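Local coordinates for mandelate racemase/muconate lactonizing enzyme-like protein (Roseovarius sp. TM1035, PDB 3RCY) that probably catalyses a magnesium-dependent reaction on an acid sugar or related carboxylate, as an uncharacterised member of the enolase superfamily, at residues G223-P237 / V249-R262. Sequence-based numbering, arbitrary orientation.
With MG (magnesium ion), chain I.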
loop_
_atom_site.group_PDB
_atom_site.type_symbol
_atom_site.label_atom_id
_atom_site.label_comp_id
_atom_site.label_asym_id
_atom_site.label_seq_id
_atom_site.Cartn_x
_atom_site.Cartn_y
_atom_site.Cartn_z
ATOM N N GLY A 223 3.571 -23.420 -12.610
ATOM C CA GLY A 223 4.737 -23.039 -11.819
ATOM C C GLY A 223 4.922 -23.892 -10.579
ATOM O O GLY A 223 6.008 -24.421 -10.349
ATOM N N GLN A 224 3.864 -24.034 -9.775
ATOM C CA GLN A 224 3.972 -24.778 -8.526
ATOM C C GLN A 224 4.350 -26.255 -8.743
ATOM O O GLN A 224 5.062 -26.841 -7.929
ATOM C CB GLN A 224 2.703 -24.619 -7.666
ATOM C CG GLN A 224 1.474 -25.381 -8.146
ATOM C CD GLN A 224 0.231 -25.027 -7.339
ATOM O OE1 GLN A 224 -0.204 -25.794 -6.476
ATOM N NE2 GLN A 224 -0.331 -23.850 -7.603
ATOM N N ALA A 225 3.903 -26.824 -9.866
ATOM C CA ALA A 225 4.177 -28.220 -10.214
ATOM C C ALA A 225 5.652 -28.498 -10.521
ATOM O O ALA A 225 6.145 -29.590 -10.255
ATOM C CB ALA A 225 3.301 -28.655 -11.388
ATOM N N ILE A 226 6.353 -27.509 -11.068
ATOM C CA ILE A 226 7.745 -27.699 -11.481
ATOM C C ILE A 226 8.754 -27.190 -10.437
ATOM O O ILE A 226 9.956 -27.400 -10.583
ATOM C CB ILE A 226 8.026 -27.082 -12.891
ATOM C CG1 ILE A 226 7.790 -25.566 -12.891
ATOM C CG2 ILE A 226 7.166 -27.775 -13.965
ATOM C CD1 ILE A 226 8.438 -24.816 -14.068
ATOM N N GLU A 227 8.257 -26.534 -9.387
ATOM C CA GLU A 227 9.100 -26.099 -8.250
ATOM C C GLU A 227 10.097 -27.141 -7.702
ATOM O O GLU A 227 11.241 -26.785 -7.430
ATOM C CB GLU A 227 8.245 -25.547 -7.101
ATOM C CG GLU A 227 7.816 -24.107 -7.325
ATOM C CD GLU A 227 6.758 -23.629 -6.350
ATOM O OE1 GLU A 227 6.517 -24.283 -5.309
ATOM O OE2 GLU A 227 6.180 -22.562 -6.626
ATOM N N PRO A 228 9.673 -28.418 -7.537
ATOM C CA PRO A 228 10.597 -29.402 -6.940
ATOM C C PRO A 228 11.897 -29.658 -7.719
ATOM O O PRO A 228 12.825 -30.248 -7.165
ATOM C CB PRO A 228 9.757 -30.689 -6.884
ATOM C CG PRO A 228 8.340 -30.209 -6.885
ATOM C CD PRO A 228 8.349 -29.016 -7.791
ATOM N N TYR A 229 11.970 -29.214 -8.973
ATOM C CA TYR A 229 13.142 -29.493 -9.810
ATOM C C TYR A 229 14.129 -28.339 -9.814
ATOM O O TYR A 229 15.136 -28.366 -10.537
ATOM C CB TYR A 229 12.704 -29.947 -11.214
ATOM C CG TYR A 229 11.778 -31.115 -11.054
ATOM C CD1 TYR A 229 12.282 -32.398 -10.808
ATOM C CD2 TYR A 229 10.397 -30.927 -11.024
ATOM C CE1 TYR A 229 11.421 -33.473 -10.592
ATOM C CE2 TYR A 229 9.538 -31.989 -10.817
ATOM C CZ TYR A 229 10.056 -33.256 -10.602
ATOM O OH TYR A 229 9.191 -34.298 -10.389
ATOM N N SER A 230 13.828 -27.341 -8.979
ATOM C CA SER A 230 14.653 -26.154 -8.806
ATOM C C SER A 230 15.054 -25.476 -10.138
ATOM O O SER A 230 16.237 -25.205 -10.372
ATOM C CB SER A 230 15.889 -26.482 -7.943
ATOM O OG SER A 230 16.608 -25.292 -7.652
ATOM N N PRO A 231 14.071 -25.202 -11.016
ATOM C CA PRO A 231 14.437 -24.463 -12.234
ATOM C C PRO A 231 15.003 -23.079 -11.895
ATOM O O PRO A 231 14.537 -22.430 -10.954
ATOM C CB PRO A 231 13.109 -24.330 -12.979
ATOM C CG PRO A 231 12.055 -24.495 -11.937
ATOM C CD PRO A 231 12.615 -25.430 -10.920
ATOM N N LEU A 232 16.012 -22.647 -12.640
ATOM C CA LEU A 232 16.663 -21.362 -12.380
ATOM C C LEU A 232 15.734 -20.183 -12.689
ATOM O O LEU A 232 15.755 -19.175 -11.987
ATOM C CB LEU A 232 17.990 -21.252 -13.144
ATOM C CG LEU A 232 18.863 -20.007 -12.907
ATOM C CD1 LEU A 232 20.309 -20.318 -13.152
ATOM C CD2 LEU A 232 18.431 -18.831 -13.803
ATOM N N TRP A 233 14.940 -20.302 -13.752
ATOM C CA TRP A 233 13.925 -19.292 -14.043
ATOM C C TRP A 233 12.683 -19.867 -14.716
ATOM O O TRP A 233 12.704 -20.976 -15.241
ATOM C CB TRP A 233 14.483 -18.077 -14.826
ATOM C CG TRP A 233 14.740 -18.248 -16.324
ATOM C CD1 TRP A 233 13.878 -18.746 -17.274
ATOM C CD2 TRP A 233 15.922 -17.845 -17.034
ATOM N NE1 TRP A 233 14.470 -18.702 -18.523
ATOM C CE2 TRP A 233 15.720 -18.150 -18.401
ATOM C CE3 TRP A 233 17.136 -17.262 -16.645
ATOM C CZ2 TRP A 233 16.693 -17.899 -19.378
ATOM C CZ3 TRP A 233 18.107 -17.012 -17.622
ATOM C CH2 TRP A 233 17.872 -17.330 -18.970
ATOM N N TYR A 234 11.624 -19.066 -14.668
ATOM C CA TYR A 234 10.333 -19.337 -15.260
ATOM C C TYR A 234 10.130 -18.154 -16.197
ATOM O O TYR A 234 9.907 -17.022 -15.747
ATOM C CB TYR A 234 9.277 -19.358 -14.144
ATOM C CG TYR A 234 7.867 -19.789 -14.491
ATOM C CD1 TYR A 234 7.559 -20.424 -15.709
ATOM C CD2 TYR A 234 6.835 -19.599 -13.568
ATOM C CE1 TYR A 234 6.265 -20.829 -15.991
ATOM C CE2 TYR A 234 5.538 -19.991 -13.841
ATOM C CZ TYR A 234 5.257 -20.614 -15.049
ATOM O OH TYR A 234 3.969 -21.017 -15.302
ATOM N N GLU A 235 10.244 -18.413 -17.497
ATOM C CA GLU A 235 10.267 -17.351 -18.499
ATOM C C GLU A 235 8.871 -16.987 -18.994
ATOM O O GLU A 235 8.034 -17.862 -19.189
ATOM C CB GLU A 235 11.139 -17.786 -19.678
ATOM C CG GLU A 235 11.379 -16.714 -20.731
ATOM C CD GLU A 235 12.590 -17.029 -21.604
ATOM O OE1 GLU A 235 13.472 -17.793 -21.157
ATOM O OE2 GLU A 235 12.662 -16.494 -22.730
ATOM N N GLU A 236 8.614 -15.698 -19.186
ATOM C CA GLU A 236 7.332 -15.244 -19.761
ATOM C C GLU A 236 6.139 -16.127 -19.340
ATOM O O GLU A 236 5.509 -16.766 -20.178
ATOM C CB GLU A 236 7.423 -15.208 -21.291
ATOM C CG GLU A 236 8.354 -14.132 -21.850
ATOM C CD GLU A 236 7.934 -13.704 -23.247
ATOM O OE1 GLU A 236 7.914 -14.572 -24.152
ATOM O OE2 GLU A 236 7.603 -12.505 -23.433
ATOM N N PRO A 237 5.830 -16.182 -18.036
ATOM C CA PRO A 237 4.739 -17.094 -17.640
ATOM C C PRO A 237 3.356 -16.665 -18.163
ATOM O O PRO A 237 2.446 -17.500 -18.280
ATOM C CB PRO A 237 4.772 -17.037 -16.109
ATOM C CG PRO A 237 5.483 -15.741 -15.784
ATOM C CD PRO A 237 6.487 -15.556 -16.874
ATOM N N VAL A 249 2.114 -13.720 -10.556
ATOM C CA VAL A 249 2.791 -15.007 -10.739
ATOM C C VAL A 249 4.092 -15.033 -9.916
ATOM O O VAL A 249 4.348 -15.989 -9.172
ATOM C CB VAL A 249 3.081 -15.313 -12.229
ATOM C CG1 VAL A 249 3.801 -16.649 -12.371
ATOM C CG2 VAL A 249 1.792 -15.322 -13.038
ATOM N N ALA A 250 4.888 -13.971 -10.031
ATOM C CA ALA A 250 6.168 -13.889 -9.336
ATOM C C ALA A 250 6.031 -14.074 -7.819
ATOM O O ALA A 250 6.844 -14.761 -7.207
ATOM C CB ALA A 250 6.881 -12.578 -9.664
ATOM N N ARG A 251 4.993 -13.478 -7.230
ATOM C CA ARG A 251 4.756 -13.591 -5.780
ATOM C C ARG A 251 4.238 -14.971 -5.359
ATOM O O ARG A 251 4.435 -15.383 -4.217
ATOM C CB ARG A 251 3.760 -12.521 -5.308
ATOM C CG ARG A 251 4.303 -11.090 -5.329
ATOM C CD ARG A 251 3.354 -10.125 -4.617
ATOM N NE ARG A 251 2.064 -9.981 -5.298
ATOM C CZ ARG A 251 1.815 -9.083 -6.253
ATOM N NH1 ARG A 251 2.774 -8.253 -6.664
ATOM N NH2 ARG A 251 0.611 -9.020 -6.807
ATOM N N ALA A 252 3.575 -15.667 -6.281
ATOM C CA ALA A 252 2.892 -16.927 -5.977
ATOM C C ALA A 252 3.660 -18.197 -6.365
ATOM O O ALA A 252 3.240 -19.296 -6.014
ATOM C CB ALA A 252 1.493 -16.940 -6.613
ATOM N N VAL A 253 4.767 -18.054 -7.086
ATOM C CA VAL A 253 5.607 -19.213 -7.421
ATOM C C VAL A 253 7.016 -19.027 -6.835
ATOM O O VAL A 253 7.493 -17.901 -6.716
ATOM C CB VAL A 253 5.648 -19.497 -8.957
ATOM C CG1 VAL A 253 4.226 -19.697 -9.524
ATOM C CG2 VAL A 253 6.375 -18.382 -9.702
ATOM N N ARG A 254 7.669 -20.124 -6.458
ATOM C CA ARG A 254 8.965 -20.038 -5.756
ATOM C C ARG A 254 10.168 -19.982 -6.716
ATOM O O ARG A 254 11.333 -20.009 -6.286
ATOM C CB ARG A 254 9.112 -21.183 -4.740
ATOM C CG ARG A 254 7.907 -21.363 -3.804
ATOM C CD ARG A 254 8.303 -22.087 -2.520
ATOM N NE ARG A 254 9.028 -21.178 -1.631
ATOM C CZ ARG A 254 9.594 -21.519 -0.478
ATOM N NH1 ARG A 254 9.535 -22.773 -0.043
ATOM N NH2 ARG A 254 10.219 -20.592 0.245
ATOM N N ILE A 255 9.870 -19.862 -8.006
ATOM C CA ILE A 255 10.859 -19.799 -9.081
ATOM C C ILE A 255 11.013 -18.345 -9.552
ATOM O O ILE A 255 10.015 -17.644 -9.699
ATOM C CB ILE A 255 10.380 -20.632 -10.305
ATOM C CG1 ILE A 255 9.845 -22.002 -9.869
ATOM C CG2 ILE A 255 11.485 -20.778 -11.367
ATOM C CD1 ILE A 255 8.927 -22.666 -10.927
ATOM N N PRO A 256 12.262 -17.886 -9.774
ATOM C CA PRO A 256 12.473 -16.546 -10.331
ATOM C C PRO A 256 11.830 -16.394 -11.698
ATOM O O PRO A 256 11.929 -17.292 -12.549
ATOM C CB PRO A 256 13.999 -16.442 -10.445
ATOM C CG PRO A 256 14.505 -17.371 -9.382
ATOM C CD PRO A 256 13.539 -18.529 -9.414
ATOM N N VAL A 257 11.160 -15.268 -11.902
ATOM C CA VAL A 257 10.500 -14.999 -13.176
ATOM C C VAL A 257 11.447 -14.201 -14.070
ATOM O O VAL A 257 12.108 -13.265 -13.607
ATOM C CB VAL A 257 9.144 -14.277 -12.975
ATOM C CG1 VAL A 257 8.554 -13.796 -14.320
ATOM C CG2 VAL A 257 8.156 -15.210 -12.248
ATOM N N ALA A 258 11.539 -14.620 -15.329
ATOM C CA ALA A 258 12.360 -13.957 -16.329
ATOM C C ALA A 258 11.451 -13.478 -17.440
ATOM O O ALA A 258 10.516 -14.179 -17.835
ATOM C CB ALA A 258 13.419 -14.916 -16.891
ATOM N N THR A 259 11.716 -12.284 -17.950
ATOM C CA THR A 259 10.946 -11.778 -19.072
ATOM C C THR A 259 11.698 -10.666 -19.794
ATOM O O THR A 259 12.687 -10.137 -19.274
ATOM C CB THR A 259 9.543 -11.270 -18.620
ATOM O OG1 THR A 259 8.641 -11.327 -19.730
ATOM C CG2 THR A 259 9.610 -9.831 -18.061
ATOM N N GLY A 260 11.235 -10.327 -20.995
ATOM C CA GLY A 260 11.677 -9.099 -21.642
ATOM C C GLY A 260 11.753 -9.116 -23.156
ATOM O O GLY A 260 11.856 -8.056 -23.784
ATOM N N GLU A 261 11.707 -10.304 -23.757
ATOM C CA GLU A 261 11.968 -10.400 -25.196
ATOM C C GLU A 261 10.944 -9.672 -26.065
ATOM O O GLU A 261 11.242 -9.321 -27.201
ATOM C CB GLU A 261 12.102 -11.851 -25.643
ATOM C CG GLU A 261 10.781 -12.594 -25.771
ATOM C CD GLU A 261 11.007 -14.073 -25.988
ATOM O OE1 GLU A 261 11.523 -14.731 -25.051
ATOM O OE2 GLU A 261 10.693 -14.573 -27.095
ATOM N N ARG A 262 9.749 -9.442 -25.526
ATOM C CA ARG A 262 8.687 -8.770 -26.276
ATOM C C ARG A 262 8.432 -7.353 -25.767
ATOM O O ARG A 262 7.457 -6.698 -26.160
ATOM C CB ARG A 262 7.416 -9.617 -26.251
ATOM C CG ARG A 262 7.574 -10.890 -27.089
ATOM C CD ARG A 262 6.291 -11.655 -27.189
ATOM N NE ARG A 262 6.112 -12.570 -26.071
ATOM C CZ ARG A 262 5.001 -13.263 -25.845
ATOM N NH1 ARG A 262 3.950 -13.134 -26.653
ATOM N NH2 ARG A 262 4.944 -14.100 -24.819
HETATM MG MG MG I . 11.747 -16.865 -24.706
HETATM O O HOH W 1 8.637 -10.142 -22.778
HETATM O O HOH W 2 9.490 -16.798 -24.168
HETATM O O HOH W 3 10.637 -17.036 -26.714
HETATM O O HOH W 4 11.533 -19.026 -24.195
HETATM O O HOH W 5 13.737 -17.359 -25.843
#
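Y234 and E235 pair in parallel with V257 and A258, on neighbouring barrel strands of an enolase-type C-terminal domain, in a beta-alpha-beta unit through helix 243-252. Three backbone bonds hold the register: Y234 N to P256 O, A258 N to Y234 O and E236 N to A258 O. On one side A258 CB lies over the five-membered ring of W233, a CH-pi contact. On the other, V253 CG2 meets the Y234 ring at its edge. I255 packs CD1 against I226 and P231. Just after helix 243-252, the R254 N-H meets E227 OE2 from above the carboxylate plane (2.9 Å, 163°). OE2 also bridges to R254 of a neighbouring subunit. Replacing E227 with alanine would probably leave that N-H and the neighbour's guanidinium without their carboxylate. E235, at its strand end, and E261, just beyond strand 257-259, bind magnesium through OE2 and OE1 at 2.2 Å each, with four waters. Extended, with CG swung opposite its backbone N (chi1 -174°), E235 carries OE2 to the metal; OE1 pairs with K166. R262 salt-bridges E236, NE reaching OE2 on the syn side (3.0 Å). Magnesium probably offsets E235 and E261, while R262 balances E236, which meets the metal only through water.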